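PDB 3L7V: YrdC-like domain-containing protein from Streptococcus mutans, which is of unknown function but belongs to the Sua5/YciO/YrdC family and may bind double-stranded RNA, as is generally assigned to that family, with a suggested role in tRNA modification. Local coordinates for residues Ile39-Asn44 with Phe165-Glu170; Ile70-Ser73 with Gly77-Arg80; Met100-Ala105 with Glu175-Glu180; Ile113-Gln118 with Ser281-Ser286; Ser223-Lys228 with Thr232-Gly237. One frame throughout, in Å; residues are numbered along the deposited sequence.

Contact 1 of 5, residues Ile39-Asn44 with Phe165-Glu170. With SO4 (sulfate ion), chain D.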
# COMPACT_ATOMS: atom_id res chain seq x y z
N ILE A 39 12.53 12.61 14.06
CA ILE A 39 13.82 11.92 13.96
C ILE A 39 14.23 11.70 12.49
O ILE A 39 13.40 11.77 11.59
CB ILE A 39 13.80 10.53 14.65
CG1 ILE A 39 12.62 9.68 14.16
CG2 ILE A 39 13.73 10.67 16.15
CD1 ILE A 39 12.71 8.22 14.58
N HIS A 40 15.52 11.42 12.26
CA HIS A 40 16.02 11.12 10.92
C HIS A 40 16.33 9.63 10.70
O HIS A 40 17.09 9.03 11.46
CB HIS A 40 17.26 11.97 10.61
CG HIS A 40 16.95 13.40 10.27
ND1 HIS A 40 16.92 13.87 8.97
CD2 HIS A 40 16.67 14.46 11.06
CE1 HIS A 40 16.63 15.16 8.98
NE2 HIS A 40 16.47 15.54 10.23
N TRP A 41 15.74 9.04 9.66
CA TRP A 41 15.98 7.63 9.32
C TRP A 41 17.42 7.41 8.86
O TRP A 41 17.92 8.17 8.03
CB TRP A 41 15.00 7.16 8.23
CG TRP A 41 15.18 5.73 7.80
CD1 TRP A 41 15.13 4.62 8.60
CD2 TRP A 41 15.44 5.25 6.47
NE1 TRP A 41 15.35 3.48 7.85
CE2 TRP A 41 15.53 3.84 6.54
CE3 TRP A 41 15.62 5.88 5.23
CZ2 TRP A 41 15.79 3.05 5.42
CZ3 TRP A 41 15.87 5.08 4.11
CH2 TRP A 41 15.95 3.68 4.21
N ASP A 42 18.08 6.39 9.40
CA ASP A 42 19.48 6.14 9.05
C ASP A 42 19.70 4.94 8.12
O ASP A 42 20.84 4.60 7.81
CB ASP A 42 20.34 5.98 10.32
CG ASP A 42 19.98 4.74 11.13
OD1 ASP A 42 19.11 3.95 10.69
OD2 ASP A 42 20.57 4.56 12.21
N GLY A 43 18.62 4.31 7.67
CA GLY A 43 18.77 3.15 6.79
C GLY A 43 18.56 1.81 7.47
O GLY A 43 18.41 0.79 6.78
N ASN A 44 18.57 1.79 8.80
CA ASN A 44 18.24 0.59 9.58
C ASN A 44 16.79 0.65 10.10
O ASN A 44 16.16 1.71 10.11
CB ASN A 44 19.17 0.45 10.80
CG ASN A 44 20.65 0.53 10.44
OD1 ASN A 44 21.17 -0.28 9.67
ND2 ASN A 44 21.35 1.50 11.03
N PHE A 165 7.30 -0.67 -1.46
CA PHE A 165 6.85 0.71 -1.43
C PHE A 165 7.86 1.70 -0.86
O PHE A 165 7.62 2.89 -0.90
CB PHE A 165 5.54 0.80 -0.63
CG PHE A 165 5.58 0.05 0.68
CD1 PHE A 165 5.92 0.69 1.86
CD2 PHE A 165 5.27 -1.31 0.73
CE1 PHE A 165 5.95 -0.01 3.07
CE2 PHE A 165 5.30 -2.01 1.93
CZ PHE A 165 5.64 -1.35 3.11
N GLY A 166 8.95 1.19 -0.30
CA GLY A 166 9.95 2.03 0.35
C GLY A 166 10.56 1.31 1.55
O GLY A 166 9.83 0.79 2.39
N VAL A 167 11.90 1.28 1.64
CA VAL A 167 12.59 0.46 2.65
C VAL A 167 12.20 0.72 4.12
O VAL A 167 11.95 -0.22 4.89
CB VAL A 167 14.14 0.54 2.51
CG1 VAL A 167 14.82 -0.38 3.52
CG2 VAL A 167 14.56 0.16 1.11
N ALA A 168 12.16 1.99 4.52
CA ALA A 168 11.88 2.36 5.90
C ALA A 168 10.61 1.69 6.42
O ALA A 168 10.61 1.12 7.52
CB ALA A 168 11.78 3.88 6.05
N GLY A 169 9.54 1.77 5.63
CA GLY A 169 8.26 1.17 5.99
C GLY A 169 8.24 -0.34 5.77
O GLY A 169 7.53 -1.07 6.48
N GLU A 170 9.00 -0.82 4.78
CA GLU A 170 9.15 -2.26 4.56
C GLU A 170 9.76 -2.95 5.79
O GLU A 170 9.28 -4.01 6.20
CB GLU A 170 10.00 -2.57 3.31
CG GLU A 170 9.39 -2.12 1.98
CD GLU A 170 10.38 -2.21 0.81
OE1 GLU A 170 11.19 -3.15 0.81
OE2 GLU A 170 10.33 -1.35 -0.10
S SO4 D . 16.86 14.72 5.36
O1 SO4 D . 17.35 13.52 6.03
O2 SO4 D . 15.41 14.81 5.58
O3 SO4 D . 17.52 15.90 5.91
O4 SO4 D . 17.15 14.64 3.93
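Trp41 lays one face of its indole over the first turn of helix 167-180. The apolar part is a CH-pi contact: Ala168 CB stands 3.9 Å from the centroid of the five-membered ring of Trp41, 13° off the normal. Val167 meets the far end of the six-membered ring at a slant, its CB 4.0 Å from Trp41 CH2. With CG anti to the backbone N (chi1 179°), the indole reaches from the end of strand 37-40 across to the helix. On the opposite face Gly43 N lies toward the rim. Trp41 and Tyr220 also form an edge-to-face pair. The contact thus ties an outermost strand of the YrdC-type mixed sheet to the start of a helix whose N-cap position is Gly166. Hydrogen bonds stay within each segment. Trp41 NE1 donates to Asn44 O at 3.0 Å, from above the carbonyl plane. Asp42 OD1 takes the backbone N of Asn44 at 2.9 Å, closing an Asx turn, while Glu170 OE2 uses its anti lone pair to accept from Gly166 N. His40 ND1 donates to sulfate O1 at 3.0 Å; Asp218 N and Asp219 N bind the same ion, probably from the crystallisation liquor.

Contact 2 of 5, residues Ile70-Ser73 with Gly77-Arg80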
# COMPACT_ATOMS: atom_id res chain seq x y z
N ILE A 70 0.91 8.10 6.31
CA ILE A 70 0.51 7.85 7.69
C ILE A 70 0.25 6.34 7.90
O ILE A 70 -0.45 5.71 7.11
CB ILE A 70 -0.76 8.66 8.04
CG1 ILE A 70 -0.53 10.14 7.70
CG2 ILE A 70 -1.14 8.46 9.52
CD1 ILE A 70 -1.80 10.97 7.59
N MSE A 71 0.83 5.78 8.96
CA MSE A 71 0.83 4.34 9.25
C MSE A 71 0.22 4.01 10.62
O MSE A 71 0.55 4.66 11.62
CB MSE A 71 2.27 3.81 9.27
CG MSE A 71 2.91 3.51 7.93
SE MSE A 71 4.71 2.71 8.14
CE MSE A 71 4.33 1.49 9.65
N THR A 72 -0.64 2.98 10.66
CA THR A 72 -1.25 2.48 11.91
C THR A 72 -1.54 0.98 11.83
O THR A 72 -1.44 0.37 10.75
CB THR A 72 -2.56 3.24 12.30
OG1 THR A 72 -3.55 3.12 11.27
CG2 THR A 72 -2.28 4.70 12.53
N SER A 73 -1.91 0.38 12.96
CA SER A 73 -2.18 -1.06 13.00
C SER A 73 -3.47 -1.50 13.75
O SER A 73 -3.67 -2.69 13.96
CB SER A 73 -0.96 -1.83 13.52
OG SER A 73 -0.80 -1.66 14.92
N GLY A 77 -6.30 3.63 15.85
CA GLY A 77 -5.35 4.40 15.06
C GLY A 77 -5.94 4.85 13.73
O GLY A 77 -5.62 5.94 13.25
N LEU A 78 -6.79 4.01 13.15
CA LEU A 78 -7.45 4.31 11.87
C LEU A 78 -8.42 5.48 11.99
O LEU A 78 -8.46 6.33 11.11
CB LEU A 78 -8.16 3.08 11.30
CG LEU A 78 -7.27 2.07 10.57
CD1 LEU A 78 -7.89 0.68 10.55
CD2 LEU A 78 -6.97 2.57 9.15
N GLU A 79 -9.20 5.50 13.06
CA GLU A 79 -10.07 6.66 13.35
C GLU A 79 -9.28 7.97 13.40
O GLU A 79 -9.70 8.98 12.85
CB GLU A 79 -10.81 6.46 14.68
CG GLU A 79 -11.73 5.25 14.73
CD GLU A 79 -13.04 5.47 14.00
OE1 GLU A 79 -13.90 4.56 14.06
OE2 GLU A 79 -13.21 6.54 13.37
N ARG A 80 -8.14 7.96 14.08
CA ARG A 80 -7.29 9.14 14.16
C ARG A 80 -6.83 9.58 12.75
O ARG A 80 -6.78 10.76 12.46
CB ARG A 80 -6.09 8.90 15.11
CG ARG A 80 -6.49 8.68 16.61
CD ARG A 80 -5.30 8.21 17.50
NE ARG A 80 -4.31 9.27 17.74
CZ ARG A 80 -3.05 9.08 18.14
NH1 ARG A 80 -2.58 7.85 18.33
NH2 ARG A 80 -2.24 10.11 18.32
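Thr72, the last residue of strand 67-72, turns its side chain against the backbone of Gly77 in helix 75-85. Its CB comes first, 4.0 Å from Gly77 C, so the strand packs directly on the bare glycine backbone; Thr72 CA and Gly77 CA are 5.5 Å apart. From CB the methyl CG2 extends to the helix carbonyl and lies 3.6 Å from Gly77 O. The hydroxyl takes the other branch: with OG1 set between the backbone N and the carbonyl carbon (chi1 60°), it faces the peptide that joins Gly77 to Leu78. There OG1 is 3.9 Å from Leu78 N, too far for a hydrogen bond, and equally far from Leu78 CG. This oxygen is buried and has no modelled partner, so the contact rests on van der Waals packing. The flanking polar groups are held from outside: Asp74 OD1 accepts from Gly77 N, Ser73 OG bonds to Val53 O, and Arg80 NH2 forms a salt bridge with Asp212 OD1. On the strand itself, Thr72 pairs through its backbone with Tyr185 and touches Val59 with its side chain. Strand 67-72, an interior strand of the mixed sheet, thus runs through a two-residue link into helix 75-85, which packs back against its end, as in alpha/beta folds of the YrdC type.

Contact 3 of 5, residues Met100-Ala105 with Glu175-Glu180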
# COMPACT_ATOMS: atom_id res chain seq x y z
N MSE A 100 6.27 -11.88 0.55
CA MSE A 100 5.37 -12.64 -0.32
C MSE A 100 4.56 -13.65 0.46
O MSE A 100 3.46 -14.04 0.04
CB MSE A 100 6.17 -13.34 -1.43
CG MSE A 100 6.72 -12.38 -2.48
SE MSE A 100 5.39 -11.55 -3.69
CE MSE A 100 4.57 -13.20 -4.42
N GLU A 101 5.09 -14.07 1.60
CA GLU A 101 4.42 -15.04 2.46
C GLU A 101 3.17 -14.45 3.09
O GLU A 101 2.12 -15.10 3.13
CB GLU A 101 5.38 -15.55 3.54
N GLU A 102 3.27 -13.21 3.58
CA GLU A 102 2.09 -12.51 4.11
C GLU A 102 1.02 -12.32 3.03
O GLU A 102 -0.15 -12.58 3.26
CB GLU A 102 2.45 -11.15 4.73
CG GLU A 102 1.23 -10.38 5.25
CD GLU A 102 1.56 -9.00 5.80
OE1 GLU A 102 2.74 -8.57 5.71
OE2 GLU A 102 0.65 -8.34 6.33
N LEU A 103 1.44 -11.88 1.84
CA LEU A 103 0.49 -11.78 0.73
C LEU A 103 -0.29 -13.07 0.45
O LEU A 103 -1.52 -13.06 0.36
CB LEU A 103 1.18 -11.29 -0.55
CG LEU A 103 0.30 -11.35 -1.80
CD1 LEU A 103 -0.71 -10.21 -1.79
CD2 LEU A 103 1.15 -11.32 -3.06
N ARG A 104 0.42 -14.19 0.35
CA ARG A 104 -0.22 -15.47 0.02
C ARG A 104 -1.09 -16.02 1.15
O ARG A 104 -2.03 -16.78 0.91
CB ARG A 104 0.83 -16.51 -0.37
CG ARG A 104 1.59 -16.19 -1.65
CD ARG A 104 2.59 -17.30 -1.96
NE ARG A 104 3.33 -17.07 -3.20
CZ ARG A 104 4.66 -16.99 -3.29
NH1 ARG A 104 5.42 -17.12 -2.21
NH2 ARG A 104 5.22 -16.79 -4.47
N ALA A 105 -0.79 -15.62 2.38
CA ALA A 105 -1.65 -15.99 3.52
C ALA A 105 -2.99 -15.25 3.56
O ALA A 105 -3.94 -15.76 4.14
CB ALA A 105 -0.90 -15.80 4.86
N GLU A 175 8.91 -6.74 10.55
CA GLU A 175 9.01 -7.03 11.98
C GLU A 175 7.65 -7.30 12.61
O GLU A 175 7.50 -8.24 13.39
CB GLU A 175 9.69 -5.89 12.74
CG GLU A 175 11.20 -5.96 12.75
CD GLU A 175 11.73 -7.18 13.48
OE1 GLU A 175 11.28 -7.45 14.61
OE2 GLU A 175 12.62 -7.86 12.93
N MSE A 176 6.67 -6.46 12.30
CA MSE A 176 5.32 -6.63 12.87
C MSE A 176 4.74 -7.98 12.47
O MSE A 176 4.21 -8.71 13.32
CB MSE A 176 4.40 -5.48 12.46
CG MSE A 176 4.67 -4.13 13.17
SE MSE A 176 4.03 -4.02 15.05
CE MSE A 176 2.11 -3.78 14.79
N TRP A 177 4.84 -8.33 11.19
CA TRP A 177 4.36 -9.63 10.72
C TRP A 177 5.08 -10.83 11.34
O TRP A 177 4.46 -11.71 11.93
CB TRP A 177 4.43 -9.72 9.19
CG TRP A 177 3.91 -11.02 8.68
CD1 TRP A 177 4.64 -12.07 8.20
CD2 TRP A 177 2.53 -11.43 8.62
NE1 TRP A 177 3.81 -13.09 7.84
CE2 TRP A 177 2.51 -12.73 8.09
CE3 TRP A 177 1.32 -10.82 8.97
CZ2 TRP A 177 1.31 -13.44 7.88
CZ3 TRP A 177 0.12 -11.52 8.76
CH2 TRP A 177 0.14 -12.83 8.23
N GLU A 178 6.40 -10.88 11.19
CA GLU A 178 7.17 -12.06 11.57
C GLU A 178 7.30 -12.23 13.09
O GLU A 178 7.38 -13.34 13.59
CB GLU A 178 8.54 -12.06 10.89
CG GLU A 178 8.52 -12.51 9.43
CD GLU A 178 9.87 -12.38 8.72
OE1 GLU A 178 10.88 -12.06 9.38
OE2 GLU A 178 9.92 -12.59 7.49
N LYS A 179 7.32 -11.13 13.83
CA LYS A 179 7.56 -11.23 15.26
C LYS A 179 6.35 -11.00 16.15
O LYS A 179 6.41 -11.26 17.35
CB LYS A 179 8.75 -10.36 15.69
CG LYS A 179 10.06 -10.83 15.07
CD LYS A 179 11.27 -10.22 15.75
CE LYS A 179 12.56 -10.86 15.23
NZ LYS A 179 12.68 -10.84 13.73
N GLU A 180 5.24 -10.54 15.59
CA GLU A 180 4.06 -10.31 16.41
C GLU A 180 2.80 -10.83 15.73
O GLU A 180 1.71 -10.80 16.31
CB GLU A 180 3.90 -8.82 16.73
CG GLU A 180 5.12 -8.19 17.37
CD GLU A 180 5.14 -8.40 18.88
OE1 GLU A 180 4.05 -8.61 19.46
OE2 GLU A 180 6.24 -8.33 19.49
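Two helices of the YrdC-type alpha/beta domain, 100-106 and 167-180, meet here through a single broad indole. Glu102 and Trp177 mark the closest approach of the backbones, their CA atoms 7.6 Å apart. The side chain of Glu102 lies flat along one face of Trp177. Its CG sits 3.6 Å from the centroid of the six-membered ring and only 7° off the normal, a CH-pi contact almost at the ring centre. CB comes down at the ring fusion, 3.7 Å from Trp177 CE2, and the carboxyl carbon CD is 3.7 Å from CE3. With CG anti to the backbone N (chi1 178°) and the chain still extended beyond it, the glutamate crosses the indole face at a slant, from the CE2 side to CE3, and the carboxylate plane stacks within 9° of the ring plane. One turn on, Ala105 CB touches Trp177 CZ2 obliquely at 4.4 Å. The carboxylate is held in this pose from its own side of the contact, where OE1 accepts from Gly98 N just before the helix; Met183 also touches the glutamate. Within helix 167-180, Lys179 NZ forms a 3.1 Å salt bridge to Glu175 OE2. No hydrogen bond joins the two segments, so dispersion and CH-pi attraction carry the contact. The bond from Gly98 probably offsets part of the cost of laying an anionic group over an electron-rich ring.

Contact 4 of 5, residues Ile113-Gln118 with Ser281-Ser286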
# COMPACT_ATOMS: atom_id res chain seq x y z
N ILE A 113 -1.47 -14.30 -11.48
CA ILE A 113 -1.38 -13.14 -10.60
C ILE A 113 -0.20 -13.30 -9.64
O ILE A 113 0.58 -12.35 -9.46
CB ILE A 113 -2.69 -12.88 -9.82
CG1 ILE A 113 -3.80 -12.45 -10.78
CG2 ILE A 113 -2.47 -11.79 -8.77
CD1 ILE A 113 -5.20 -12.62 -10.25
N ASP A 114 -0.08 -14.49 -9.05
CA ASP A 114 1.06 -14.81 -8.19
C ASP A 114 2.40 -14.55 -8.90
O ASP A 114 3.29 -13.91 -8.33
CB ASP A 114 0.98 -16.27 -7.70
CG ASP A 114 2.11 -16.64 -6.70
OD1 ASP A 114 3.24 -16.11 -6.81
OD2 ASP A 114 1.88 -17.48 -5.80
N ALA A 115 2.53 -15.06 -10.12
CA ALA A 115 3.72 -14.86 -10.96
C ALA A 115 3.97 -13.39 -11.33
O ALA A 115 5.13 -12.95 -11.41
CB ALA A 115 3.61 -15.71 -12.24
N PHE A 116 2.89 -12.65 -11.60
CA PHE A 116 2.95 -11.19 -11.85
C PHE A 116 3.60 -10.43 -10.68
O PHE A 116 4.52 -9.64 -10.90
CB PHE A 116 1.54 -10.64 -12.15
CG PHE A 116 1.52 -9.18 -12.59
CD1 PHE A 116 1.99 -8.81 -13.85
CD2 PHE A 116 1.00 -8.19 -11.76
CE1 PHE A 116 1.97 -7.48 -14.26
CE2 PHE A 116 0.97 -6.86 -12.16
CZ PHE A 116 1.46 -6.51 -13.41
N TYR A 117 3.15 -10.69 -9.45
CA TYR A 117 3.73 -10.11 -8.23
C TYR A 117 5.21 -10.48 -7.96
O TYR A 117 6.00 -9.64 -7.52
CB TYR A 117 2.92 -10.54 -7.02
CG TYR A 117 1.85 -9.59 -6.51
CD1 TYR A 117 0.51 -9.80 -6.81
CD2 TYR A 117 2.18 -8.51 -5.68
CE1 TYR A 117 -0.48 -8.95 -6.31
CE2 TYR A 117 1.21 -7.66 -5.18
CZ TYR A 117 -0.12 -7.88 -5.49
OH TYR A 117 -1.09 -7.04 -5.00
N GLN A 118 5.55 -11.75 -8.18
CA GLN A 118 6.91 -12.26 -7.93
C GLN A 118 7.97 -11.52 -8.74
O GLN A 118 9.06 -11.24 -8.24
CB GLN A 118 7.02 -13.77 -8.23
CG GLN A 118 8.38 -14.40 -7.86
CD GLN A 118 8.62 -14.43 -6.34
OE1 GLN A 118 7.80 -14.97 -5.59
NE2 GLN A 118 9.74 -13.84 -5.89
N SER A 281 2.06 -7.23 -20.40
CA SER A 281 1.93 -7.80 -21.74
C SER A 281 2.71 -9.12 -21.90
O SER A 281 2.38 -9.92 -22.77
CB SER A 281 2.29 -6.77 -22.83
OG SER A 281 3.68 -6.52 -22.90
N ASP A 282 3.70 -9.34 -21.04
CA ASP A 282 4.40 -10.63 -20.99
C ASP A 282 3.58 -11.72 -20.30
O ASP A 282 3.76 -12.90 -20.60
CB ASP A 282 5.76 -10.50 -20.30
CG ASP A 282 6.80 -9.80 -21.18
OD1 ASP A 282 6.67 -9.84 -22.42
OD2 ASP A 282 7.74 -9.21 -20.62
N GLN A 283 2.67 -11.34 -19.41
CA GLN A 283 1.97 -12.31 -18.56
C GLN A 283 0.49 -12.54 -18.93
O GLN A 283 -0.09 -13.58 -18.62
CB GLN A 283 2.13 -11.88 -17.08
CG GLN A 283 1.57 -12.83 -16.04
CD GLN A 283 2.42 -14.09 -15.86
OE1 GLN A 283 3.18 -14.19 -14.90
NE2 GLN A 283 2.28 -15.04 -16.77
N PHE A 284 -0.14 -11.58 -19.59
CA PHE A 284 -1.53 -11.74 -20.00
C PHE A 284 -1.67 -11.36 -21.49
O PHE A 284 -1.11 -10.36 -21.93
CB PHE A 284 -2.46 -10.82 -19.18
CG PHE A 284 -2.34 -10.97 -17.67
CD1 PHE A 284 -3.24 -11.77 -16.96
CD2 PHE A 284 -1.37 -10.26 -16.96
CE1 PHE A 284 -3.14 -11.88 -15.56
CE2 PHE A 284 -1.27 -10.37 -15.58
CZ PHE A 284 -2.15 -11.19 -14.87
N ASN A 285 -2.43 -12.13 -22.27
CA ASN A 285 -2.73 -11.72 -23.65
C ASN A 285 -3.85 -10.69 -23.73
O ASN A 285 -4.12 -10.11 -24.79
CB ASN A 285 -3.06 -12.94 -24.52
CG ASN A 285 -1.85 -13.83 -24.74
OD1 ASN A 285 -0.73 -13.34 -24.82
ND2 ASN A 285 -2.06 -15.15 -24.83
N SER A 286 -4.49 -10.44 -22.59
CA SER A 286 -5.65 -9.57 -22.56
C SER A 286 -5.69 -8.68 -21.30
O SER A 286 -5.81 -9.20 -20.19
CB SER A 286 -6.91 -10.43 -22.67
OG SER A 286 -8.08 -9.65 -22.77
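Helix 111-123 passes the C-terminal end of helix 273-283 with Phe116 CA and Gln283 CA 6.9 Å apart, and at Phe284 the second chain segment leaves helical geometry. Phe116 and Phe284 meet between the two backbones. They make an offset edge-to-face pair: the edge of Phe284 points toward the face of Phe116, with centroids 5.9 Å apart and planes at 65°. The touch itself is between Phe284 CE2 and Phe116 CD1, at 4.0 Å. Phe116 reaches it with CG anti to its own backbone N (chi1 -173°), which sends the ring out from the helix. Beside the aromatic pair, Gln283 bends at chi2 and brings its amide to Ala115. Its OE1 lies 3.1 Å from Ala115 CB, a close approach with no hydrogen bond, and Phe116 N is 3.7 Å from the same oxygen. More packing surrounds the rings: His120 meets Phe116 at a steep angle, His279 and Leu280 of helix 273-283 touch it too, and Gln253 and Pro264 touch Phe284. Also from helix 111-123, Tyr117 bonds through OH to Phe161 O. The arrangement is that of a helix packed against the C-terminal end of another and the residue that follows it; closed by an aromatic pair, it fastens helix 273-283, which follows strand 265-268, to helix 111-123.

Contact 5 of 5, residues Ser223-Lys228 with Thr232-Gly237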
# COMPACT_ATOMS: atom_id res chain seq x y z
N SER A 223 16.31 11.08 -4.28
CA SER A 223 17.21 10.18 -5.02
C SER A 223 16.50 9.13 -5.86
O SER A 223 17.12 8.49 -6.71
CB SER A 223 18.19 9.48 -4.06
OG SER A 223 17.58 8.36 -3.43
N ILE A 224 15.21 8.94 -5.63
CA ILE A 224 14.44 7.96 -6.38
C ILE A 224 14.19 8.42 -7.84
O ILE A 224 14.13 7.59 -8.75
CB ILE A 224 13.10 7.64 -5.66
CG1 ILE A 224 13.37 7.12 -4.24
CG2 ILE A 224 12.26 6.62 -6.47
CD1 ILE A 224 14.19 5.81 -4.16
N GLN A 225 14.05 9.72 -8.07
CA GLN A 225 13.79 10.21 -9.43
C GLN A 225 14.74 11.35 -9.84
O GLN A 225 14.30 12.48 -10.09
CB GLN A 225 12.32 10.62 -9.60
CG GLN A 225 11.33 9.61 -9.03
CD GLN A 225 9.88 10.02 -9.23
OE1 GLN A 225 9.42 10.15 -10.37
NE2 GLN A 225 9.16 10.24 -8.12
N PRO A 226 16.05 11.06 -9.92
CA PRO A 226 17.05 12.10 -10.15
C PRO A 226 16.93 12.76 -11.53
O PRO A 226 17.47 13.84 -11.76
CB PRO A 226 18.39 11.34 -10.06
CG PRO A 226 18.06 9.94 -9.66
CD PRO A 226 16.62 9.70 -9.99
N ASP A 227 16.23 12.10 -12.44
CA ASP A 227 16.09 12.61 -13.80
C ASP A 227 14.85 13.48 -13.96
O ASP A 227 14.55 13.94 -15.07
CB ASP A 227 16.03 11.43 -14.78
CG ASP A 227 14.92 10.45 -14.44
OD1 ASP A 227 14.04 10.24 -15.30
OD2 ASP A 227 14.92 9.89 -13.31
N LYS A 228 14.11 13.71 -12.88
CA LYS A 228 12.89 14.50 -12.96
C LYS A 228 13.03 15.84 -12.24
O LYS A 228 14.03 16.08 -11.57
CB LYS A 228 11.69 13.73 -12.40
CG LYS A 228 11.36 12.46 -13.20
CD LYS A 228 11.17 12.78 -14.67
CE LYS A 228 11.01 11.53 -15.52
NZ LYS A 228 9.63 10.97 -15.46
N THR A 232 7.71 17.37 -12.92
CA THR A 232 7.63 16.17 -13.75
C THR A 232 7.74 14.83 -13.01
O THR A 232 7.51 13.78 -13.62
CB THR A 232 8.66 16.21 -14.88
OG1 THR A 232 9.98 16.32 -14.33
CG2 THR A 232 8.39 17.39 -15.79
N ARG A 233 8.07 14.85 -11.72
CA ARG A 233 8.16 13.63 -10.93
C ARG A 233 6.77 13.05 -10.65
O ARG A 233 5.81 13.80 -10.48
CB ARG A 233 8.84 13.91 -9.58
CG ARG A 233 8.08 14.91 -8.72
CD ARG A 233 8.83 15.26 -7.43
NE ARG A 233 8.89 14.13 -6.51
CZ ARG A 233 7.91 13.78 -5.69
NH1 ARG A 233 6.78 14.47 -5.67
NH2 ARG A 233 8.05 12.72 -4.88
N TYR A 234 6.67 11.72 -10.60
CA TYR A 234 5.47 11.03 -10.11
C TYR A 234 5.24 11.25 -8.60
O TYR A 234 6.19 11.27 -7.81
CB TYR A 234 5.57 9.53 -10.41
CG TYR A 234 5.49 9.20 -11.88
CD1 TYR A 234 6.62 8.86 -12.60
CD2 TYR A 234 4.27 9.23 -12.55
CE1 TYR A 234 6.55 8.56 -13.96
CE2 TYR A 234 4.19 8.94 -13.91
CZ TYR A 234 5.33 8.60 -14.60
OH TYR A 234 5.23 8.31 -15.93
N GLU A 235 3.98 11.38 -8.20
CA GLU A 235 3.66 11.61 -6.79
C GLU A 235 2.88 10.44 -6.15
O GLU A 235 2.47 10.51 -4.97
CB GLU A 235 2.87 12.92 -6.64
CG GLU A 235 3.49 14.13 -7.33
CD GLU A 235 2.89 15.46 -6.86
OE1 GLU A 235 2.30 16.18 -7.69
OE2 GLU A 235 3.01 15.78 -5.65
N GLN A 236 2.69 9.37 -6.91
CA GLN A 236 1.93 8.22 -6.42
C GLN A 236 2.37 6.95 -7.15
O GLN A 236 3.05 7.02 -8.17
CB GLN A 236 0.45 8.46 -6.66
CG GLN A 236 0.14 8.76 -8.12
CD GLN A 236 -1.22 9.37 -8.34
OE1 GLN A 236 -1.70 9.45 -9.47
NE2 GLN A 236 -1.87 9.81 -7.25
N GLY A 237 1.97 5.80 -6.63
CA GLY A 237 2.24 4.54 -7.30
C GLY A 237 1.09 4.05 -8.18
O GLY A 237 -0.04 4.55 -8.08
O HOH W 1 10.28 10.21 -5.42
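Gln225 and the backbone of Tyr234 hold each other by two hydrogen bonds. Tyr234 N donates to Gln225 OE1 at 3.2 Å, in the carbonyl plane and on a lone pair. Gln225 NE2 returns a bond of 3.2 Å to Tyr234 O, also on a lone pair and nearly straight at 165°. The side-chain amide therefore pairs with both backbone polar groups of Tyr234, much as a neighbouring strand would. Gln225 OE1 also lies near the edge of the tyrosine ring, 3.8 Å from Tyr234 CD1. Beside this pair, Lys228 CB rests 3.8 Å from Arg233 CA. The lysine chain crosses Thr232 at about a right angle, with Lys228 CB 3.7 Å from Thr232 OG1, a hydroxyl whose hydrogen bond is to Thr229 N. The lysine bends at chi2 and chi4, and Lys228 NZ ends obliquely beside the tyrosine ring, 4.2 Å from Tyr234 CE1. Farther out, a water accepts from Gln225 NE2 at 2.9 Å and, weakly, from Arg233 NH2, which also has a weak bond to Val66 O. Gln225 is positioned partly by its own type I beta turn, closed by Lys228 N to Gln225 O, and it runs extended beyond CG to reach the other arm of the loop. A sulfate ion lies close to its side chain. With both amide hydrogen-bonding groups engaged and NE2 donating twice, to a carbonyl and to water, the amide is fixed in rotation, and polar bonds fasten a surface loop that has no regular helix or strand.

In the fold
Contact 2 is the buried one, van der Waals packing of a strand end on helix backbone around a hydroxyl with no modelled partner, whereas contact 5 lies on the surface and depends on amide hydrogen bonds. Contacts 1, 3 and 4 are partly buried and rely on aromatic rings: an indole over alanine, an indole under a glutamate chain, and two phenylalanines. Helix 167-180 serves contacts 1 and 3, at its start and further along, and Met176 of that helix also touches Ser73 of contact 2. Contacts 3 and 4 are joined through the successive helices 100-106 and 111-123, where Arg104 makes a salt bridge to Asp114. Contacts 2 and 4 lie on opposite sides of the chain's centre.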